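Local coordinates for protein putative glycosyl hydrolase (Bacteroides thetaiotaomicron VPI-5482, PDB 3K11) that probably acts as a glycoside hydrolase of the family 88 type, with its natural substrate not assigned, at residues A[22-27]-A[424-429]; A[184-189]-A[233-238]; A[376-381]-A[388-393]. All blocks are in the same frame, centred on the assembly; numbering follows the deposited sequence.

Interaction 1 of 3, residues A[22-27]-A[424-429]; sequences GTYGDL and SAVQYY. With EDO (1,2-ethanediol), chain C; EDO (1,2-ethanediol), chain S.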
ATOM      1  N   GLY A  22       7.968   0.568  21.089  1.00 26.25           N
ATOM      2  CA  GLY A  22       7.513   1.633  21.973  1.00 27.89           C
ATOM      3  C   GLY A  22       6.687   1.050  23.116  1.00 27.64           C
ATOM      4  O   GLY A  22       6.691  -0.162  23.339  1.00 29.05           O
ATOM      5  N   THR A  23       5.965   1.898  23.842  0.50 26.29           N
ATOM      6  CA  THR A  23       5.127   1.408  24.938  0.50 25.40           C
ATOM      7  C   THR A  23       3.747   1.021  24.388  0.50 26.22           C
ATOM      8  O   THR A  23       3.336   1.502  23.332  0.50 26.91           O
ATOM      9  CB  THR A  23       4.982   2.452  26.054  0.50 25.86           C
ATOM     10  OG1 THR A  23       4.518   3.677  25.495  0.50 21.87           O
ATOM     11  CG2 THR A  23       6.326   2.692  26.764  0.50 24.01           C
ATOM     12  N   TYR A  24       3.069   0.111  25.086  1.00 24.43           N
ATOM     13  CA  TYR A  24       1.753  -0.381  24.690  1.00 23.65           C
ATOM     14  C   TYR A  24       0.974  -0.688  25.966  1.00 23.34           C
ATOM     15  O   TYR A  24       1.549  -0.989  26.983  1.00 25.23           O
ATOM     16  CB  TYR A  24       1.867  -1.682  23.857  1.00 22.81           C
ATOM     17  CG  TYR A  24       0.516  -2.158  23.353  1.00 21.46           C
ATOM     18  CD1 TYR A  24      -0.031  -1.651  22.169  1.00 21.43           C
ATOM     19  CD2 TYR A  24      -0.261  -3.038  24.100  1.00 23.00           C
ATOM     20  CE1 TYR A  24      -1.297  -2.027  21.771  1.00 22.81           C
ATOM     21  CE2 TYR A  24      -1.528  -3.443  23.671  1.00 23.64           C
ATOM     22  CZ  TYR A  24      -2.045  -2.907  22.526  1.00 25.96           C
ATOM     23  OH  TYR A  24      -3.286  -3.267  22.104  1.00 23.27           O
ATOM     24  N   GLY A  25      -0.345  -0.529  25.923  1.00 23.28           N
ATOM     25  CA  GLY A  25      -1.182  -1.028  26.999  1.00 24.37           C
ATOM     26  C   GLY A  25      -1.722   0.063  27.898  1.00 24.17           C
ATOM     27  O   GLY A  25      -2.079   1.157  27.452  1.00 26.29           O
ATOM     28  N   ASP A  26      -1.754  -0.265  29.170  1.00 24.22           N
ATOM     29  CA  ASP A  26      -2.295   0.626  30.183  1.00 28.18           C
ATOM     30  C   ASP A  26      -1.649   1.999  30.143  1.00 28.81           C
ATOM     31  O   ASP A  26      -0.450   2.130  29.889  1.00 28.59           O
ATOM     32  CB  ASP A  26      -2.064   0.046  31.579  1.00 31.77           C
ATOM     33  CG  ASP A  26      -2.906  -1.209  31.870  1.00 40.15           C
ATOM     34  OD1 ASP A  26      -3.961  -1.435  31.258  1.00 34.07           O
ATOM     35  OD2 ASP A  26      -2.486  -1.965  32.769  1.00 45.51           O
ATOM     36  N   LEU A  27      -2.475   3.006  30.427  1.00 25.96           N
ATOM     37  CA  LEU A  27      -2.090   4.384  30.476  1.00 26.94           C
ATOM     38  C   LEU A  27      -2.926   5.001  31.612  1.00 29.00           C
ATOM     39  O   LEU A  27      -4.145   4.794  31.652  1.00 29.86           O
ATOM     40  CB  LEU A  27      -2.448   4.995  29.139  1.00 27.15           C
ATOM     41  CG  LEU A  27      -2.113   6.448  28.872  1.00 31.01           C
ATOM     42  CD1 LEU A  27      -0.587   6.608  28.993  1.00 28.32           C
ATOM     43  CD2 LEU A  27      -2.687   6.856  27.457  1.00 25.74           C
ATOM     44  N   SER A 424      -4.604  -9.257  25.995  1.00 24.19           N
ATOM     45  CA  SER A 424      -3.374  -8.585  25.615  1.00 25.29           C
ATOM     46  C   SER A 424      -3.588  -7.384  24.717  1.00 23.54           C
ATOM     47  O   SER A 424      -2.609  -6.828  24.207  1.00 22.61           O
ATOM     48  CB  SER A 424      -2.390  -9.563  24.925  1.00 28.60           C
ATOM     49  OG  SER A 424      -2.063 -10.668  25.747  1.00 28.21           O
ATOM     50  N   ALA A 425      -4.847  -6.990  24.511  1.00 22.72           N
ATOM     51  CA  ALA A 425      -5.208  -5.819  23.679  1.00 22.24           C
ATOM     52  C   ALA A 425      -5.903  -4.763  24.548  1.00 23.15           C
ATOM     53  O   ALA A 425      -6.703  -5.097  25.408  1.00 23.27           O
ATOM     54  CB  ALA A 425      -6.175  -6.248  22.533  1.00 21.14           C
ATOM     55  N   VAL A 426      -5.642  -3.488  24.261  1.00 22.81           N
ATOM     56  CA  VAL A 426      -6.368  -2.402  24.898  1.00 22.13           C
ATOM     57  C   VAL A 426      -7.812  -2.434  24.426  1.00 24.89           C
ATOM     58  O   VAL A 426      -8.066  -2.460  23.218  1.00 22.61           O
ATOM     59  CB  VAL A 426      -5.739  -1.053  24.540  1.00 22.32           C
ATOM     60  CG1 VAL A 426      -6.626   0.106  25.010  1.00 24.91           C
ATOM     61  CG2 VAL A 426      -4.303  -0.939  25.110  1.00 22.17           C
ATOM     62  N   GLN A 427      -8.766  -2.503  25.370  1.00 22.76           N
ATOM     63  CA  GLN A 427     -10.182  -2.407  25.055  1.00 21.87           C
ATOM     64  C   GLN A 427     -10.841  -1.321  25.860  1.00 24.12           C
ATOM     65  O   GLN A 427     -10.530  -1.137  27.029  1.00 24.45           O
ATOM     66  CB  GLN A 427     -10.882  -3.746  25.278  1.00 23.14           C
ATOM     67  CG  GLN A 427     -10.475  -4.819  24.260  1.00 24.53           C
ATOM     68  CD  GLN A 427     -11.102  -4.625  22.874  1.00 24.29           C
ATOM     69  OE1 GLN A 427     -12.096  -3.916  22.737  1.00 24.48           O
ATOM     70  NE2 GLN A 427     -10.586  -5.341  21.858  1.00 25.60           N
ATOM     71  N   TYR A 428     -11.752  -0.586  25.222  1.00 23.76           N
ATOM     72  CA  TYR A 428     -12.483   0.490  25.887  1.00 23.32           C
ATOM     73  C   TYR A 428     -13.817   0.022  26.418  1.00 22.41           C
ATOM     74  O   TYR A 428     -14.616  -0.540  25.666  1.00 22.28           O
ATOM     75  CB  TYR A 428     -12.632   1.712  24.960  1.00 24.12           C
ATOM     76  CG  TYR A 428     -11.515   2.702  25.173  1.00 24.77           C
ATOM     77  CD1 TYR A 428     -10.185   2.342  24.970  1.00 22.84           C
ATOM     78  CD2 TYR A 428     -11.764   3.985  25.629  1.00 23.41           C
ATOM     79  CE1 TYR A 428      -9.149   3.233  25.228  1.00 22.04           C
ATOM     80  CE2 TYR A 428     -10.742   4.881  25.875  1.00 25.10           C
ATOM     81  CZ  TYR A 428      -9.403   4.495  25.694  1.00 22.66           C
ATOM     82  OH  TYR A 428      -8.349   5.389  25.933  1.00 23.07           O
ATOM     83  N   TYR A 429     -14.083   0.316  27.690  1.00 24.28           N
ATOM     84  CA  TYR A 429     -15.338  -0.067  28.349  1.00 24.59           C
ATOM     85  C   TYR A 429     -15.987   1.199  28.911  1.00 27.06           C
ATOM     86  O   TYR A 429     -15.322   2.037  29.459  1.00 25.51           O
ATOM     87  CB  TYR A 429     -15.086  -1.106  29.466  1.00 26.87           C
ATOM     88  CG  TYR A 429     -14.518  -2.380  28.884  1.00 21.94           C
ATOM     89  CD1 TYR A 429     -15.348  -3.305  28.255  1.00 21.57           C
ATOM     90  CD2 TYR A 429     -13.166  -2.630  28.900  1.00 23.21           C
ATOM     91  CE1 TYR A 429     -14.840  -4.436  27.662  1.00 26.70           C
ATOM     92  CE2 TYR A 429     -12.651  -3.766  28.306  1.00 24.57           C
ATOM     93  CZ  TYR A 429     -13.484  -4.657  27.671  1.00 26.09           C
ATOM     94  OH  TYR A 429     -12.967  -5.786  27.060  1.00 25.21           O
TER
HETATM   95  C1  EDO C   2       4.066   0.105  20.468  1.00 31.34           C
HETATM   96  O1  EDO C   2       4.535   1.406  20.853  1.00 29.71           O
HETATM   97  C2  EDO C   2       4.630  -0.244  19.120  1.00 28.09           C
HETATM   98  O2  EDO C   2       6.073  -0.436  19.141  1.00 27.94           O
HETATM   99  C1  EDO S  18       1.231  -4.737  27.306  1.00 64.63           C
HETATM  100  O1  EDO S  18       1.330  -6.059  26.704  1.00 54.32           O
HETATM  101  C2  EDO S  18       2.522  -4.278  27.990  1.00 68.45           C
HETATM  102  O2  EDO S  18       3.534  -3.838  27.055  1.00 64.34           O

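Interaction 2 of 3, residues A[184-189]-A[233-238]; sequences LADGTF and FLQFAD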
ATOM      1  N   LEU A 184     -10.729  32.990  -3.484  1.00 22.83           N
ATOM      2  CA  LEU A 184     -11.221  32.616  -4.807  1.00 22.61           C
ATOM      3  C   LEU A 184     -12.484  33.402  -5.111  1.00 23.12           C
ATOM      4  O   LEU A 184     -13.019  34.077  -4.228  1.00 21.61           O
ATOM      5  CB  LEU A 184     -11.550  31.111  -4.864  1.00 23.55           C
ATOM      6  CG  LEU A 184     -10.447  30.056  -4.681  1.00 26.90           C
ATOM      7  CD1 LEU A 184     -10.994  28.639  -4.912  1.00 23.29           C
ATOM      8  CD2 LEU A 184      -9.239  30.336  -5.568  1.00 24.10           C
ATOM      9  N   ALA A 185     -12.986  33.317  -6.344  1.00 22.42           N
ATOM     10  CA  ALA A 185     -14.202  34.055  -6.727  1.00 22.48           C
ATOM     11  C   ALA A 185     -15.388  33.707  -5.818  1.00 22.43           C
ATOM     12  O   ALA A 185     -16.200  34.586  -5.454  1.00 23.50           O
ATOM     13  CB  ALA A 185     -14.558  33.792  -8.201  1.00 21.86           C
ATOM     14  N   ASP A 186     -15.455  32.445  -5.413  1.00 23.02           N
ATOM     15  CA  ASP A 186     -16.523  31.969  -4.565  1.00 22.97           C
ATOM     16  C   ASP A 186     -16.316  32.249  -3.083  1.00 25.01           C
ATOM     17  O   ASP A 186     -17.121  31.818  -2.266  1.00 24.05           O
ATOM     18  CB  ASP A 186     -16.771  30.504  -4.798  1.00 24.54           C
ATOM     19  CG  ASP A 186     -15.708  29.619  -4.211  1.00 29.08           C
ATOM     20  OD1 ASP A 186     -14.700  30.091  -3.648  1.00 23.54           O
ATOM     21  OD2 ASP A 186     -15.901  28.410  -4.338  1.00 25.24           O
ATOM     22  N   GLY A 187     -15.257  32.968  -2.735  1.00 24.79           N
ATOM     23  CA  GLY A 187     -15.057  33.412  -1.349  1.00 24.51           C
ATOM     24  C   GLY A 187     -14.119  32.521  -0.561  1.00 24.87           C
ATOM     25  O   GLY A 187     -13.750  32.864   0.545  1.00 21.72           O
ATOM     26  N   THR A 188     -13.764  31.356  -1.078  1.00 22.33           N
ATOM     27  CA  THR A 188     -12.874  30.430  -0.356  1.00 23.73           C
ATOM     28  C   THR A 188     -11.490  31.053  -0.085  1.00 24.51           C
ATOM     29  O   THR A 188     -10.860  31.605  -0.980  1.00 24.33           O
ATOM     30  CB  THR A 188     -12.651  29.101  -1.114  1.00 23.66           C
ATOM     31  OG1 THR A 188     -13.883  28.596  -1.653  1.00 23.43           O
ATOM     32  CG2 THR A 188     -11.916  28.061  -0.204  1.00 22.57           C
ATOM     33  N   PHE A 189     -11.054  31.018   1.169  1.00 22.68           N
ATOM     34  CA  PHE A 189      -9.707  31.527   1.500  1.00 23.98           C
ATOM     35  C   PHE A 189      -8.682  30.832   0.592  1.00 21.94           C
ATOM     36  O   PHE A 189      -8.657  29.623   0.540  1.00 25.40           O
ATOM     37  CB  PHE A 189      -9.347  31.249   2.954  1.00 20.26           C
ATOM     38  CG  PHE A 189     -10.222  31.967   3.965  1.00 20.16           C
ATOM     39  CD1 PHE A 189     -10.418  33.326   3.892  1.00 25.11           C
ATOM     40  CD2 PHE A 189     -10.762  31.270   5.048  1.00 23.57           C
ATOM     41  CE1 PHE A 189     -11.190  33.982   4.868  1.00 26.46           C
ATOM     42  CE2 PHE A 189     -11.517  31.938   6.011  1.00 23.72           C
ATOM     43  CZ  PHE A 189     -11.728  33.260   5.904  1.00 23.09           C
ATOM     44  N   PHE A 233     -15.793  25.700   5.011  1.00 21.91           N
ATOM     45  CA  PHE A 233     -15.514  24.258   5.205  1.00 21.58           C
ATOM     46  C   PHE A 233     -15.919  23.466   3.982  1.00 24.27           C
ATOM     47  O   PHE A 233     -15.161  22.653   3.476  1.00 24.72           O
ATOM     48  CB  PHE A 233     -16.231  23.727   6.439  1.00 23.77           C
ATOM     49  CG  PHE A 233     -15.824  22.317   6.809  1.00 25.18           C
ATOM     50  CD1 PHE A 233     -16.449  21.198   6.228  1.00 26.39           C
ATOM     51  CD2 PHE A 233     -14.839  22.092   7.743  1.00 26.05           C
ATOM     52  CE1 PHE A 233     -16.053  19.918   6.549  1.00 27.97           C
ATOM     53  CE2 PHE A 233     -14.421  20.737   8.052  1.00 24.65           C
ATOM     54  CZ  PHE A 233     -15.018  19.695   7.457  1.00 26.39           C
ATOM     55  N   LEU A 234     -17.135  23.691   3.498  1.00 24.19           N
ATOM     56  CA  LEU A 234     -17.650  22.843   2.439  1.00 23.62           C
ATOM     57  C   LEU A 234     -17.039  23.172   1.083  1.00 24.91           C
ATOM     58  O   LEU A 234     -16.845  22.285   0.229  1.00 23.75           O
ATOM     59  CB  LEU A 234     -19.164  22.980   2.397  1.00 25.98           C
ATOM     60  CG  LEU A 234     -19.988  22.495   3.602  1.00 21.28           C
ATOM     61  CD1 LEU A 234     -21.444  22.864   3.367  1.00 22.99           C
ATOM     62  CD2 LEU A 234     -19.829  20.953   3.862  1.00 26.32           C
ATOM     63  N   GLN A 235     -16.682  24.424   0.879  1.00 23.30           N
ATOM     64  CA  GLN A 235     -16.031  24.835  -0.400  1.00 22.95           C
ATOM     65  C   GLN A 235     -14.614  24.281  -0.504  1.00 23.48           C
ATOM     66  O   GLN A 235     -14.152  23.939  -1.597  1.00 24.37           O
ATOM     67  CB  GLN A 235     -16.094  26.371  -0.548  1.00 24.02           C
ATOM     68  CG  GLN A 235     -17.491  26.828  -0.961  1.00 24.53           C
ATOM     69  CD  GLN A 235     -17.674  28.313  -1.172  1.00 29.20           C
ATOM     70  OE1 GLN A 235     -18.796  28.729  -1.495  1.00 24.74           O
ATOM     71  NE2 GLN A 235     -16.627  29.120  -0.983  1.00 23.37           N
ATOM     72  N   PHE A 236     -13.883  24.252   0.627  1.00 22.93           N
ATOM     73  CA  PHE A 236     -12.602  23.552   0.698  1.00 22.64           C
ATOM     74  C   PHE A 236     -12.831  22.052   0.483  1.00 22.30           C
ATOM     75  O   PHE A 236     -12.190  21.415  -0.343  1.00 24.40           O
ATOM     76  CB  PHE A 236     -11.907  23.713   2.068  1.00 22.45           C
ATOM     77  CG  PHE A 236     -11.042  24.942   2.207  1.00 20.00           C
ATOM     78  CD1 PHE A 236      -9.750  24.939   1.762  1.00 24.69           C
ATOM     79  CD2 PHE A 236     -11.490  26.070   2.866  1.00 22.72           C
ATOM     80  CE1 PHE A 236      -8.925  26.052   1.910  1.00 20.84           C
ATOM     81  CE2 PHE A 236     -10.654  27.202   3.000  1.00 22.92           C
ATOM     82  CZ  PHE A 236      -9.386  27.179   2.517  1.00 24.38           C
ATOM     83  N   ALA A 237     -13.699  21.460   1.283  1.00 21.47           N
ATOM     84  CA  ALA A 237     -13.824  19.978   1.247  1.00 20.75           C
ATOM     85  C   ALA A 237     -14.272  19.449  -0.109  1.00 25.67           C
ATOM     86  O   ALA A 237     -13.784  18.417  -0.514  1.00 23.55           O
ATOM     87  CB  ALA A 237     -14.727  19.454   2.411  1.00 23.74           C
ATOM     88  N   ASP A 238     -15.156  20.176  -0.803  0.50 24.89           N
ATOM     89  CA  ASP A 238     -15.624  19.787  -2.154  0.50 24.76           C
ATOM     90  C   ASP A 238     -14.453  19.474  -3.047  0.50 25.09           C
ATOM     91  O   ASP A 238     -14.390  18.420  -3.711  0.50 24.41           O
ATOM     92  CB  ASP A 238     -16.419  20.928  -2.802  0.50 23.55           C
ATOM     93  CG  ASP A 238     -16.959  20.565  -4.188  0.50 26.84           C
ATOM     94  OD1 ASP A 238     -17.609  19.497  -4.267  0.50 25.99           O
ATOM     95  OD2 ASP A 238     -16.690  21.318  -5.163  0.50 32.56           O
TER

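Interaction 3 of 3, residues A[376-381]-A[388-393]; sequences VGTGMA and YYRPVN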
ATOM      1  N   VAL A 376       9.459  19.921   9.900  1.00 23.67           N
ATOM      2  CA  VAL A 376       9.626  21.377   9.924  1.00 24.70           C
ATOM      3  C   VAL A 376       8.599  22.093   9.023  1.00 27.44           C
ATOM      4  O   VAL A 376       7.807  21.456   8.339  1.00 25.84           O
ATOM      5  CB  VAL A 376      11.072  21.774   9.510  1.00 26.03           C
ATOM      6  CG1 VAL A 376      12.091  21.208  10.542  1.00 22.91           C
ATOM      7  CG2 VAL A 376      11.345  21.356   8.046  1.00 25.67           C
ATOM      8  N   GLY A 377       8.607  23.424   9.026  1.00 25.65           N
ATOM      9  CA  GLY A 377       7.665  24.179   8.191  1.00 25.23           C
ATOM     10  C   GLY A 377       7.787  23.660   6.771  1.00 24.63           C
ATOM     11  O   GLY A 377       8.903  23.461   6.289  1.00 26.88           O
ATOM     12  N   THR A 378       6.651  23.441   6.124  1.00 24.08           N
ATOM     13  CA  THR A 378       6.582  22.698   4.819  1.00 22.77           C
ATOM     14  C   THR A 378       5.496  23.317   3.928  1.00 27.00           C
ATOM     15  O   THR A 378       4.327  23.465   4.346  1.00 26.60           O
ATOM     16  CB  THR A 378       6.291  21.216   5.089  1.00 25.88           C
ATOM     17  OG1 THR A 378       7.439  20.637   5.709  1.00 24.76           O
ATOM     18  CG2 THR A 378       5.953  20.442   3.787  1.00 22.32           C
ATOM     19  N   GLY A 379       5.899  23.709   2.722  1.00 25.09           N
ATOM     20  CA  GLY A 379       5.015  24.274   1.721  1.00 24.75           C
ATOM     21  C   GLY A 379       4.429  23.187   0.817  1.00 24.50           C
ATOM     22  O   GLY A 379       4.330  22.017   1.206  1.00 23.37           O
HETATM   23  N   MSE A 380       4.081  23.573  -0.404  1.00 24.62           N
HETATM   24  CA  MSE A 380       3.342  22.703  -1.333  1.00 25.53           C
HETATM   25  C   MSE A 380       4.204  22.225  -2.467  1.00 24.62           C
HETATM   26  O   MSE A 380       4.905  23.009  -3.101  1.00 23.57           O
HETATM   27  CB  MSE A 380       2.165  23.485  -1.919  1.00 27.53           C
HETATM   28  CG  MSE A 380       1.230  22.634  -2.813  1.00 24.57           C
HETATM   29 SE   MSE A 380      -0.213  23.652  -3.509  0.75 21.59          SE
HETATM   30  CE  MSE A 380      -1.020  24.071  -1.718  1.00 21.36           C
ATOM     31  N   ALA A 381       4.146  20.940  -2.756  1.00 22.93           N
ATOM     32  CA  ALA A 381       4.874  20.383  -3.879  1.00 23.61           C
ATOM     33  C   ALA A 381       3.911  19.538  -4.743  1.00 24.60           C
ATOM     34  O   ALA A 381       2.816  19.110  -4.279  1.00 22.97           O
ATOM     35  CB  ALA A 381       6.050  19.482  -3.387  1.00 23.09           C
ATOM     36  N   TYR A 388       8.681  13.430   1.239  1.00 23.36           N
ATOM     37  CA  TYR A 388       9.398  12.335   1.920  1.00 21.84           C
ATOM     38  C   TYR A 388      10.623  12.822   2.678  1.00 23.97           C
ATOM     39  O   TYR A 388      10.958  12.249   3.716  1.00 25.37           O
ATOM     40  CB  TYR A 388       9.842  11.267   0.925  1.00 21.97           C
ATOM     41  CG  TYR A 388       8.877  10.176   0.571  1.00 23.95           C
ATOM     42  CD1 TYR A 388       7.776  10.429  -0.242  1.00 25.06           C
ATOM     43  CD2 TYR A 388       9.147   8.841   0.904  1.00 23.48           C
ATOM     44  CE1 TYR A 388       6.928   9.417  -0.630  1.00 23.25           C
ATOM     45  CE2 TYR A 388       8.301   7.817   0.509  1.00 23.07           C
ATOM     46  CZ  TYR A 388       7.204   8.095  -0.263  1.00 27.29           C
ATOM     47  OH  TYR A 388       6.400   7.078  -0.697  1.00 24.90           O
ATOM     48  N   TYR A 389      11.233  13.912   2.216  1.00 22.86           N
ATOM     49  CA  TYR A 389      12.519  14.364   2.740  1.00 24.34           C
ATOM     50  C   TYR A 389      12.440  15.631   3.569  1.00 24.85           C
ATOM     51  O   TYR A 389      13.473  16.147   3.975  1.00 24.48           O
ATOM     52  CB  TYR A 389      13.554  14.546   1.600  1.00 26.01           C
ATOM     53  CG  TYR A 389      14.134  13.257   1.147  1.00 25.75           C
ATOM     54  CD1 TYR A 389      15.281  12.742   1.767  1.00 27.89           C
ATOM     55  CD2 TYR A 389      13.539  12.516   0.124  1.00 24.16           C
ATOM     56  CE1 TYR A 389      15.789  11.518   1.411  1.00 28.44           C
ATOM     57  CE2 TYR A 389      14.031  11.266  -0.239  1.00 23.83           C
ATOM     58  CZ  TYR A 389      15.180  10.784   0.398  1.00 30.22           C
ATOM     59  OH  TYR A 389      15.754   9.592   0.012  1.00 30.07           O
ATOM     60  N   ARG A 390      11.244  16.056   3.922  1.00 25.12           N
ATOM     61  CA  ARG A 390      11.132  17.237   4.825  1.00 21.35           C
ATOM     62  C   ARG A 390      11.884  16.964   6.106  1.00 23.79           C
ATOM     63  O   ARG A 390      11.664  15.937   6.757  1.00 22.63           O
ATOM     64  CB  ARG A 390       9.682  17.555   5.145  1.00 22.92           C
ATOM     65  CG  ARG A 390       8.808  18.002   3.942  1.00 23.08           C
ATOM     66  CD  ARG A 390       9.377  19.090   3.093  1.00 23.65           C
ATOM     67  NE  ARG A 390       9.635  20.325   3.839  1.00 22.92           N
ATOM     68  CZ  ARG A 390      10.687  21.131   3.658  1.00 23.84           C
ATOM     69  NH1 ARG A 390      11.631  20.848   2.785  1.00 26.06           N
ATOM     70  NH2 ARG A 390      10.799  22.221   4.407  1.00 27.38           N
ATOM     71  N   PRO A 391      12.798  17.854   6.485  1.00 23.47           N
ATOM     72  CA  PRO A 391      13.505  17.653   7.758  1.00 26.01           C
ATOM     73  C   PRO A 391      12.629  17.601   8.984  1.00 25.39           C
ATOM     74  O   PRO A 391      11.536  18.163   8.963  1.00 25.99           O
ATOM     75  CB  PRO A 391      14.385  18.901   7.862  1.00 26.97           C
ATOM     76  CG  PRO A 391      14.639  19.274   6.422  1.00 29.12           C
ATOM     77  CD  PRO A 391      13.315  19.025   5.745  1.00 27.13           C
ATOM     78  N   VAL A 392      13.126  16.948  10.043  1.00 23.89           N
ATOM     79  CA  VAL A 392      12.526  16.982  11.363  1.00 24.35           C
ATOM     80  C   VAL A 392      13.487  17.699  12.300  1.00 25.02           C
ATOM     81  O   VAL A 392      14.714  17.646  12.097  1.00 22.61           O
ATOM     82  CB  VAL A 392      12.183  15.579  11.928  1.00 26.64           C
ATOM     83  CG1 VAL A 392      11.070  14.889  11.046  1.00 22.44           C
ATOM     84  CG2 VAL A 392      13.445  14.695  12.129  1.00 27.46           C
ATOM     85  N   ASN A 393      12.935  18.396  13.299  1.00 25.01           N
ATOM     86  CA  ASN A 393      13.767  19.102  14.241  1.00 25.50           C
ATOM     87  C   ASN A 393      12.996  19.350  15.525  1.00 22.78           C
ATOM     88  O   ASN A 393      11.812  19.644  15.468  1.00 22.50           O
ATOM     89  CB  ASN A 393      14.232  20.442  13.665  1.00 26.80           C
ATOM     90  CG  ASN A 393      15.385  21.010  14.440  1.00 32.63           C
ATOM     91  OD1 ASN A 393      15.177  21.696  15.424  1.00 29.02           O
ATOM     92  ND2 ASN A 393      16.608  20.611  14.084  1.00 36.43           N
TER

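Interaction 1 of 3, residues A[22-27]-A[424-429]
Tyr24 and Val426 carry this contact. The tyrosine lies in the loop ahead of helix 29-45. The valine sits on strand 425-427, which pairs antiparallel with strand 420-422 near the C-terminus. CG of Tyr24 stands opposite its backbone N (chi1 -176°), and this extends the ring across to the strand. The hydroxyl then meets the backbone. Val426 N donates to Tyr24 OH at 3.2 Å, and the bond is nearly straight at 168°. The same hydroxyl is hydrogen-bonded to Asp383 of the second subunit.

The tight part lies beside this bond. Val426 CG2 is 3.6 Å from Gly25 CA and 4.0 Å from Tyr24 CZ. Ser424 O comes to 3.6 Å from Tyr24 CE2. At the backbone angles of Gly25 a side chain would run into the carbonyl O of Tyr24. The carbonyl O of Gly25 accepts hydrogen bonds from Gln355 and His359 of helix 347-362, which tie the loop to that helix as well. Tyr20 stacks on the Tyr24 ring.

The other end is looser. Gly22 and Thr23 are exposed and do not touch the strand. Their backbone holds a 1,2-ethanediol, probably from the crystallisation liquor. Gly22 N donates to O2 of this ethanediol at 2.9 Å, and the ethanediol O1 donates to Thr23 O at 2.8 Å. A second ethanediol has C1 at the Tyr24 ring edge and makes a weak bond to Tyr24 O.

A phenylalanine in place of Tyr24 would probably leave Val426 N without its acceptor and Asp383 of the second subunit without this partner. The hydroxyl accepts from the strand, so its own proton is probably turned to the carboxylate. One phenol oxygen thus links the N-terminal loop, the C-terminal strand and a neighbouring subunit.

Interaction 2 of 3, residues A[184-189]-A[233-238]
Gln235 reaches from helix 222-240 to Asp186 and Thr188. Its chain is extended beyond CG (chi2 -179°), which carries the amide well off the helix. NE2 gives one hydrogen bond to Asp186 O at 3.0 Å and another to Thr188 OG1 at 2.9 Å. The first comes from above the carbonyl plane. The amide also stacks on the Asp186 carboxylate, their planes 16° apart.

Phe236 makes the apolar half. Thr188 CG2 lies over one face of its ring, 3.7 Å from the centroid, a CH-pi contact. Phe189 CB is 4.1 Å from Phe236 CZ.

The next shell sets these groups. Leu184 to Gly187 form a type I beta turn. Asp186 OD1 accepts from Thr188 N at 3.0 Å, an Asx turn, and from Thr188 OG1 at 2.6 Å. Both donors come from the same face of the carboxylate. Asp186 OD2 makes a salt bridge with Arg239, further along the helix. Gln232, a turn earlier, bonds Gly187 O and Phe189 N.

The loop after helix 167-180 is thus tied to helix 222-240, in a fold consistent with the helical toroid of the six-hairpin clan. The hydroxyl of Thr188 donates to the carboxylate and accepts from the amide. Together with the bond to Asp186 O, this probably sets the rotation of the Gln235 amide, while Arg239 probably offsets the charge of Asp186.

Interaction 3 of 3, residues A[376-381]-A[388-393]
Arg390 is folded at chi2 (-50°) and chi3 (-59°), and this doubling back lays its guanidinium beside Thr378 and Gly377. Both acceptors lie at the edge of the group, near its plane. NE donates to Thr378 OG1 at 2.9 Å. NH2 donates to Gly377 O, also at 2.9 Å, in the carbonyl plane. Two neighbouring nitrogens are therefore gripped at once, which fixes the rotation of the guanidinium. Pro391 CD lies over one of its faces. The Thr378 hydroxyl donates in turn to Val376 O, so its proton is spent within its own segment.

The two segments flank the short helix 384-388, in the long connection between helices 347-362 and 400-416. The chain turns back on itself here. Val376 N closes this loop with a backbone hydrogen bond to Pro391 O at 2.9 Å. Asn393 and Thr374 are joined by a further backbone bond.

Val376 supplies the apolar side. Its CG2 packs on Pro391 CD at 3.8 Å, and its CG1 lies 3.9 Å from Asn393 CB. Arg266 reaches Val376 O from elsewhere in the chain. His14 of the third subunit makes a weak bond to Arg390 NH2.

Interaction 1 is buried, although it is farther from the chain centre than the other two. It joins segments near the two ends of the chain and borders the second subunit. Interactions 2 and 3 are partly buried. Interaction 2 ties a loop to a helix and meets no other chain of the assembly. Interaction 3 ties two loop segments and borders the third subunit. The nearest atoms of interactions 2 and 3 are about 9 Å apart. Interactions 1 and 3 do not touch within a chain, but Met380 O makes a weak hydrogen bond to Gln427 of the third subunit. The chemistry differs. A phenol accepts a backbone N-H in interaction 1, an amide stacks on a carboxylate in interaction 2, and a guanidinium binds neutral oxygens in interaction 3.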